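Local structure of proteasome accessory factor B/C (PafBC) (Paenarthrobacter aurescens, 6SJ9) at residues E346-L349 with A350-Q354; L381-D384 with L385-I389. The protein probably acts as a transcriptional regulator of the bacterial DNA damage response, combining winged helix-turn-helix modules with WYL domains. All coordinates share one frame; numbering follows the deposited sequence.

Contact 1 (E346-L349 with A350-Q354); sequences EDQL and ARMLQ
The selenomethionine at Met-352 folds its terminal methyl CE back over the preceding turn of helix 346-360. CE meets CD2 of Leu-349 at 3.3 Å, tighter than a usual carbon-carbon contact; it also lies 3.7 Å from CG of Gln-348 and 3.3 Å from the carbonyl O of Gln-348. A bend at chi3 (-67°) turns the methyl toward Gln-348 and Leu-349 instead of letting the chain run straight on from the helix. Gln-348 also borders Arg-351: its CG is 3.8 Å from NH2 of Arg-351, and CA of Gln-348 lies over one guanidinium face, offset toward the rim. The amide and guanidinium planes are inclined by 41°, so the two groups are not stacked flat. Both long chains start with CG anti to the backbone N, the arginine bending again at chi3, and both carry their polar ends to Asp-384 of helix 378-389, which receives NE2 of Gln-348 in a probable hydrogen bond and NE of Arg-351 in a salt bridge. Beneath the side chains run successive i to i+4 backbone bonds, among them Arg-351 N to Asp-347 O at 2.8 Å and Met-352 N to Gln-348 O at 2.9 Å. At the start of the helix, Glu-346 turns to Arg-526 in a salt bridge, and OG of Ser-345 accepts a hydrogen bond from N of Gln-348, as an N-cap residue does. The arrangement is that of the first turns of an alpha-helix, here the opening helix of the PafC helix-turn-helix domain, with one flank applied to helix 378-389.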
ATOM      1  N   GLU A 346      -3.732 -14.096   5.103  1.00 33.89           N
ATOM      2  CA  GLU A 346      -2.561 -14.139   5.980  1.00 40.50           C
ATOM      3  C   GLU A 346      -1.458 -15.046   5.407  1.00 38.02           C
ATOM      4  O   GLU A 346      -0.285 -14.707   5.501  1.00 33.63           O
ATOM      5  CB  GLU A 346      -2.974 -14.591   7.381  1.00 35.29           C
ATOM      6  CG  GLU A 346      -3.861 -13.525   8.038  1.00 35.38           C
ATOM      7  CD  GLU A 346      -4.197 -13.811   9.517  1.00 42.49           C
ATOM      8  OE1 GLU A 346      -4.116 -14.982   9.910  1.00 44.25           O
ATOM      9  OE2 GLU A 346      -4.482 -12.868  10.270  1.00 44.03           O
ATOM     10  N   ASP A 347      -1.804 -16.186   4.797  1.00 34.42           N
ATOM     11  CA  ASP A 347      -0.769 -17.006   4.152  1.00 43.34           C
ATOM     12  C   ASP A 347      -0.009 -16.201   3.088  1.00 38.36           C
ATOM     13  O   ASP A 347       1.219 -16.257   3.001  1.00 35.04           O
ATOM     14  CB  ASP A 347      -1.395 -18.247   3.485  1.00 46.45           C
ATOM     15  CG  ASP A 347      -1.743 -19.372   4.487  1.00 53.43           C
ATOM     16  OD1 ASP A 347      -1.340 -19.274   5.665  1.00 54.33           O
ATOM     17  OD2 ASP A 347      -2.418 -20.373   4.070  1.00 56.90           O
ATOM     18  N   GLN A 348      -0.729 -15.420   2.293  1.00 34.62           N
ATOM     19  CA  GLN A 348      -0.068 -14.657   1.240  1.00 35.32           C
ATOM     20  C   GLN A 348       0.806 -13.547   1.825  1.00 37.59           C
ATOM     21  O   GLN A 348       1.915 -13.286   1.335  1.00 35.10           O
ATOM     22  CB  GLN A 348      -1.124 -14.088   0.277  1.00 36.16           C
ATOM     23  CG  GLN A 348      -0.559 -13.332  -0.898  1.00 41.74           C
ATOM     24  CD  GLN A 348      -1.626 -13.047  -1.950  1.00 46.04           C
ATOM     25  OE1 GLN A 348      -2.821 -12.946  -1.625  1.00 47.99           O
ATOM     26  NE2 GLN A 348      -1.205 -12.937  -3.206  1.00 44.98           N
ATOM     27  N   LEU A 349       0.334 -12.901   2.884  1.00 31.23           N
ATOM     28  CA  LEU A 349       1.162 -11.886   3.516  1.00 38.58           C
ATOM     29  C   LEU A 349       2.413 -12.498   4.105  1.00 37.14           C
ATOM     30  O   LEU A 349       3.497 -11.951   3.939  1.00 33.96           O
ATOM     31  CB  LEU A 349       0.399 -11.153   4.611  1.00 39.76           C
ATOM     32  CG  LEU A 349      -0.682 -10.291   3.962  1.00 43.08           C
ATOM     33  CD1 LEU A 349      -1.577 -10.034   5.075  1.00 31.46           C
ATOM     34  CD2 LEU A 349      -0.200  -8.979   3.323  1.00 37.84           C
ATOM     35  N   ALA A 350       2.275 -13.646   4.775  1.00 32.42           N
ATOM     36  CA  ALA A 350       3.443 -14.289   5.356  1.00 37.57           C
ATOM     37  C   ALA A 350       4.404 -14.731   4.264  1.00 36.36           C
ATOM     38  O   ALA A 350       5.610 -14.557   4.398  1.00 37.98           O
ATOM     39  CB  ALA A 350       3.029 -15.492   6.208  1.00 34.34           C
ATOM     40  N   ARG A 351       3.883 -15.286   3.166  1.00 39.47           N
ATOM     41  CA  ARG A 351       4.761 -15.680   2.069  1.00 38.46           C
ATOM     42  C   ARG A 351       5.492 -14.471   1.477  1.00 38.36           C
ATOM     43  O   ARG A 351       6.690 -14.537   1.199  1.00 44.32           O
ATOM     44  CB  ARG A 351       3.960 -16.427   1.002  1.00 37.15           C
ATOM     45  CG  ARG A 351       4.786 -16.830  -0.240  1.00 38.37           C
ATOM     46  CD  ARG A 351       4.009 -17.777  -1.140  1.00 37.26           C
ATOM     47  NE  ARG A 351       2.911 -17.076  -1.822  1.00 38.74           N
ATOM     48  CZ  ARG A 351       1.620 -17.327  -1.637  1.00 39.99           C
ATOM     49  NH1 ARG A 351       1.243 -18.286  -0.797  1.00 40.26           N
ATOM     50  NH2 ARG A 351       0.695 -16.641  -2.314  1.00 37.38           N
HETATM   51  N   MSE A 352       4.800 -13.369   1.275  1.00 35.70           N
HETATM   52  CA  MSE A 352       5.449 -12.156   0.746  1.00 38.71           C
HETATM   53  C   MSE A 352       6.557 -11.682   1.636  1.00 40.22           C
HETATM   54  O   MSE A 352       7.571 -11.250   1.102  1.00 43.43           O
HETATM   55  CB  MSE A 352       4.469 -10.978   0.503  1.00 38.28           C
HETATM   56  CG  MSE A 352       3.607 -11.211  -0.684  1.00 50.77           C
HETATM   57 SE   MSE A 352       2.141  -9.885  -1.036  1.00 63.67          SE
HETATM   58  CE  MSE A 352       1.030 -10.250   0.495  1.00 65.42           C
ATOM     59  N   LEU A 353       6.404 -11.766   2.966  1.00 36.96           N
ATOM     60  CA  LEU A 353       7.535 -11.437   3.817  1.00 41.13           C
ATOM     61  C   LEU A 353       8.729 -12.346   3.523  1.00 42.55           C
ATOM     62  O   LEU A 353       9.877 -11.902   3.565  1.00 43.66           O
ATOM     63  CB  LEU A 353       7.134 -11.536   5.291  1.00 43.79           C
ATOM     64  CG  LEU A 353       6.194 -10.426   5.753  1.00 42.94           C
ATOM     65  CD1 LEU A 353       5.791 -10.732   7.143  1.00 37.99           C
ATOM     66  CD2 LEU A 353       6.896  -9.060   5.679  1.00 38.68           C
ATOM     67  N   GLN A 354       8.468 -13.632   3.249  1.00 42.94           N
ATOM     68  CA  GLN A 354       9.502 -14.626   3.010  1.00 42.53           C
ATOM     69  C   GLN A 354      10.093 -14.512   1.617  1.00 40.27           C
ATOM     70  O   GLN A 354      11.093 -15.170   1.326  1.00 43.51           O
ATOM     71  CB  GLN A 354       8.929 -16.034   3.222  1.00 43.06           C
ATOM     72  CG  GLN A 354       8.735 -16.366   4.682  1.00 45.44           C
ATOM     73  CD  GLN A 354       7.802 -17.539   4.889  1.00 58.01           C
ATOM     74  OE1 GLN A 354       7.700 -18.431   4.058  1.00 61.29           O
ATOM     75  NE2 GLN A 354       7.032 -17.483   5.974  1.00 66.40           N
TER

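Contact 2 (L381-D384 with L385-I389); sequences LIDD and LKILI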
ATOM      1  N   LEU A 381       3.092 -16.771  -8.036  1.00 37.37           N
ATOM      2  CA  LEU A 381       4.238 -16.084  -7.441  1.00 36.40           C
ATOM      3  C   LEU A 381       4.444 -14.686  -8.042  1.00 36.84           C
ATOM      4  O   LEU A 381       4.691 -13.723  -7.312  1.00 35.79           O
ATOM      5  CB  LEU A 381       5.494 -16.940  -7.603  1.00 36.56           C
ATOM      6  CG  LEU A 381       6.722 -16.242  -7.013  1.00 42.59           C
ATOM      7  CD1 LEU A 381       6.558 -16.011  -5.567  1.00 45.34           C
ATOM      8  CD2 LEU A 381       7.946 -17.089  -7.185  1.00 46.39           C
ATOM      9  N   ILE A 382       4.298 -14.553  -9.360  1.00 35.91           N
ATOM     10  CA  ILE A 382       4.398 -13.239 -10.002  1.00 37.32           C
ATOM     11  C   ILE A 382       3.342 -12.271  -9.445  1.00 35.72           C
ATOM     12  O   ILE A 382       3.612 -11.079  -9.232  1.00 33.17           O
ATOM     13  CB  ILE A 382       4.294 -13.416 -11.521  1.00 35.81           C
ATOM     14  CG1 ILE A 382       5.570 -14.099 -12.012  1.00 36.08           C
ATOM     15  CG2 ILE A 382       4.124 -12.104 -12.168  1.00 34.67           C
ATOM     16  CD1 ILE A 382       5.409 -14.713 -13.439  1.00 38.05           C
ATOM     17  N   ASP A 383       2.120 -12.764  -9.223  1.00 33.02           N
ATOM     18  CA  ASP A 383       1.116 -11.878  -8.670  1.00 36.88           C
ATOM     19  C   ASP A 383       1.499 -11.428  -7.246  1.00 34.37           C
ATOM     20  O   ASP A 383       1.265 -10.279  -6.885  1.00 36.53           O
ATOM     21  CB  ASP A 383      -0.259 -12.541  -8.677  1.00 36.08           C
ATOM     22  CG  ASP A 383      -1.371 -11.495  -8.690  1.00 42.33           C
ATOM     23  OD1 ASP A 383      -1.281 -10.582  -9.539  1.00 43.19           O
ATOM     24  OD2 ASP A 383      -2.323 -11.556  -7.877  1.00 44.02           O
ATOM     25  N   ASP A 384       2.062 -12.333  -6.426  1.00 34.12           N
ATOM     26  CA  ASP A 384       2.573 -11.928  -5.114  1.00 35.96           C
ATOM     27  C   ASP A 384       3.564 -10.802  -5.257  1.00 32.75           C
ATOM     28  O   ASP A 384       3.544  -9.864  -4.478  1.00 29.61           O
ATOM     29  CB  ASP A 384       3.284 -13.074  -4.378  1.00 35.24           C
ATOM     30  CG  ASP A 384       2.336 -14.179  -3.942  1.00 42.43           C
ATOM     31  OD1 ASP A 384       1.120 -13.956  -3.818  1.00 44.44           O
ATOM     32  OD2 ASP A 384       2.841 -15.284  -3.701  1.00 46.84           O
ATOM     33  N   LEU A 385       4.448 -10.884  -6.260  1.00 34.22           N
ATOM     34  CA  LEU A 385       5.470  -9.861  -6.410  1.00 34.53           C
ATOM     35  C   LEU A 385       4.870  -8.563  -6.909  1.00 36.42           C
ATOM     36  O   LEU A 385       5.318  -7.489  -6.504  1.00 38.07           O
ATOM     37  CB  LEU A 385       6.603 -10.333  -7.341  1.00 32.06           C
ATOM     38  CG  LEU A 385       7.464 -11.443  -6.758  1.00 35.82           C
ATOM     39  CD1 LEU A 385       8.383 -12.082  -7.768  1.00 35.37           C
ATOM     40  CD2 LEU A 385       8.313 -10.852  -5.653  1.00 33.20           C
ATOM     41  N   LYS A 386       3.865  -8.632  -7.803  1.00 36.74           N
ATOM     42  CA  LYS A 386       3.214  -7.403  -8.265  1.00 37.75           C
ATOM     43  C   LYS A 386       2.530  -6.681  -7.104  1.00 36.52           C
ATOM     44  O   LYS A 386       2.554  -5.455  -7.033  1.00 39.34           O
ATOM     45  CB  LYS A 386       2.191  -7.718  -9.377  1.00 39.89           C
ATOM     46  CG  LYS A 386       2.849  -8.049 -10.782  1.00 42.39           C
ATOM     47  CD  LYS A 386       1.832  -8.776 -11.726  1.00 41.20           C
ATOM     48  CE  LYS A 386       0.446  -8.056 -11.870  1.00 45.09           C
ATOM     49  NZ  LYS A 386      -0.523  -8.948 -12.638  1.00 49.95           N
ATOM     50  N   ILE A 387       1.883  -7.422  -6.201  1.00 38.92           N
ATOM     51  CA  ILE A 387       1.286  -6.783  -5.027  1.00 34.40           C
ATOM     52  C   ILE A 387       2.366  -6.118  -4.196  1.00 36.78           C
ATOM     53  O   ILE A 387       2.216  -4.977  -3.745  1.00 38.98           O
ATOM     54  CB  ILE A 387       0.524  -7.818  -4.177  1.00 35.73           C
ATOM     55  CG1 ILE A 387      -0.717  -8.295  -4.926  1.00 35.35           C
ATOM     56  CG2 ILE A 387       0.120  -7.152  -2.806  1.00 38.12           C
ATOM     57  CD1 ILE A 387      -1.205  -9.628  -4.447  1.00 35.92           C
ATOM     58  N   LEU A 388       3.494  -6.814  -4.011  1.00 36.40           N
ATOM     59  CA  LEU A 388       4.512  -6.340  -3.094  1.00 39.95           C
ATOM     60  C   LEU A 388       5.297  -5.148  -3.663  1.00 44.64           C
ATOM     61  O   LEU A 388       5.501  -4.139  -2.968  1.00 43.48           O
ATOM     62  CB  LEU A 388       5.492  -7.486  -2.751  1.00 34.38           C
ATOM     63  CG  LEU A 388       6.696  -7.103  -1.869  1.00 35.48           C
ATOM     64  CD1 LEU A 388       6.137  -6.724  -0.498  1.00 39.83           C
ATOM     65  CD2 LEU A 388       7.701  -8.260  -1.689  1.00 36.51           C
ATOM     66  N   ILE A 389       5.781  -5.245  -4.902  1.00 42.78           N
ATOM     67  CA  ILE A 389       6.761  -4.267  -5.385  1.00 40.05           C
ATOM     68  C   ILE A 389       6.325  -3.532  -6.635  1.00 38.40           C
ATOM     69  O   ILE A 389       7.103  -2.727  -7.146  1.00 45.99           O
ATOM     70  CB  ILE A 389       8.137  -4.917  -5.658  1.00 42.20           C
ATOM     71  CG1 ILE A 389       8.007  -5.945  -6.782  1.00 45.51           C
ATOM     72  CG2 ILE A 389       8.774  -5.517  -4.466  1.00 39.66           C
ATOM     73  CD1 ILE A 389       9.358  -6.489  -7.199  1.00 48.21           C
TER
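Lys-386 lays its aliphatic chain along the preceding turn of helix 378-389, its CD 4.1 Å from CG2 of Ile-382 and its CG 3.5 Å from the carbonyl O of Ile-382. A bend at chi3 (51°) brings the ammonium group round to Asp-383, whose OD1 is 3.6 Å from NZ of Lys-386, a long salt bridge made three residues along the helix. The stronger partner of NZ is OD1 of Asp-151, in a salt bridge, and OD2 of Asp-383 pairs with Arg-341, so the aspartate is shared between two cations. With an alanine here, Asp-151 would probably lose its salt bridge to this position, Asp-383 its long one, and Ile-382 the aliphatic contact at CG2. Beyond Asp-383, Ile-387 packs its CD1 at 3.5 Å from the carbonyl O of Asp-383 and at 4.1 Å from OD2 of the same residue, bringing a methyl beside the carboxylate. The main chain is regular here: Lys-386 N bonds to Ile-382 O at 2.8 Å, and Ile-387 N to Asp-383 O at 3.0 Å with an N-H...O angle of 165°. Near the helix end, the carbonyl oxygens of Lys-386 and Ile-387 share OG of Ser-391, which has one proton for both. Around these turns the helix is enclosed by several elements: Leu-381 meets Ile-367, Val-370 and Ala-371 of helix 367-374, Leu-381 and Leu-385 share Leu-355 of helix 346-360, and Ile-382 and Leu-385 rest on Trp-406 of strand 404-407, which places helix 378-389 between its companion helices and the beta-strands of the winged module.

Contacts 1 and 2 are single-helix contacts in the same helix-turn-helix domain, their centres 11 Å apart. Contact 2 is the more buried, with five of its eight touching residues buried against two in contact 1, where Asp-347 is exposed. The chemistry differs accordingly: 346-354 combines a selenomethionine-leucine contact with polar arms that cross to the neighbouring helix, whereas 381-389 has hydrophobic sides and a charged edge. The two helices meet at the buried Asp-384, whose OD2 is 2.6 Å from NE of Arg-351. Beside this polar seam the amide NE2 of Gln-348 packs against the methyl CD1 of Ile-387 at 3.5 Å.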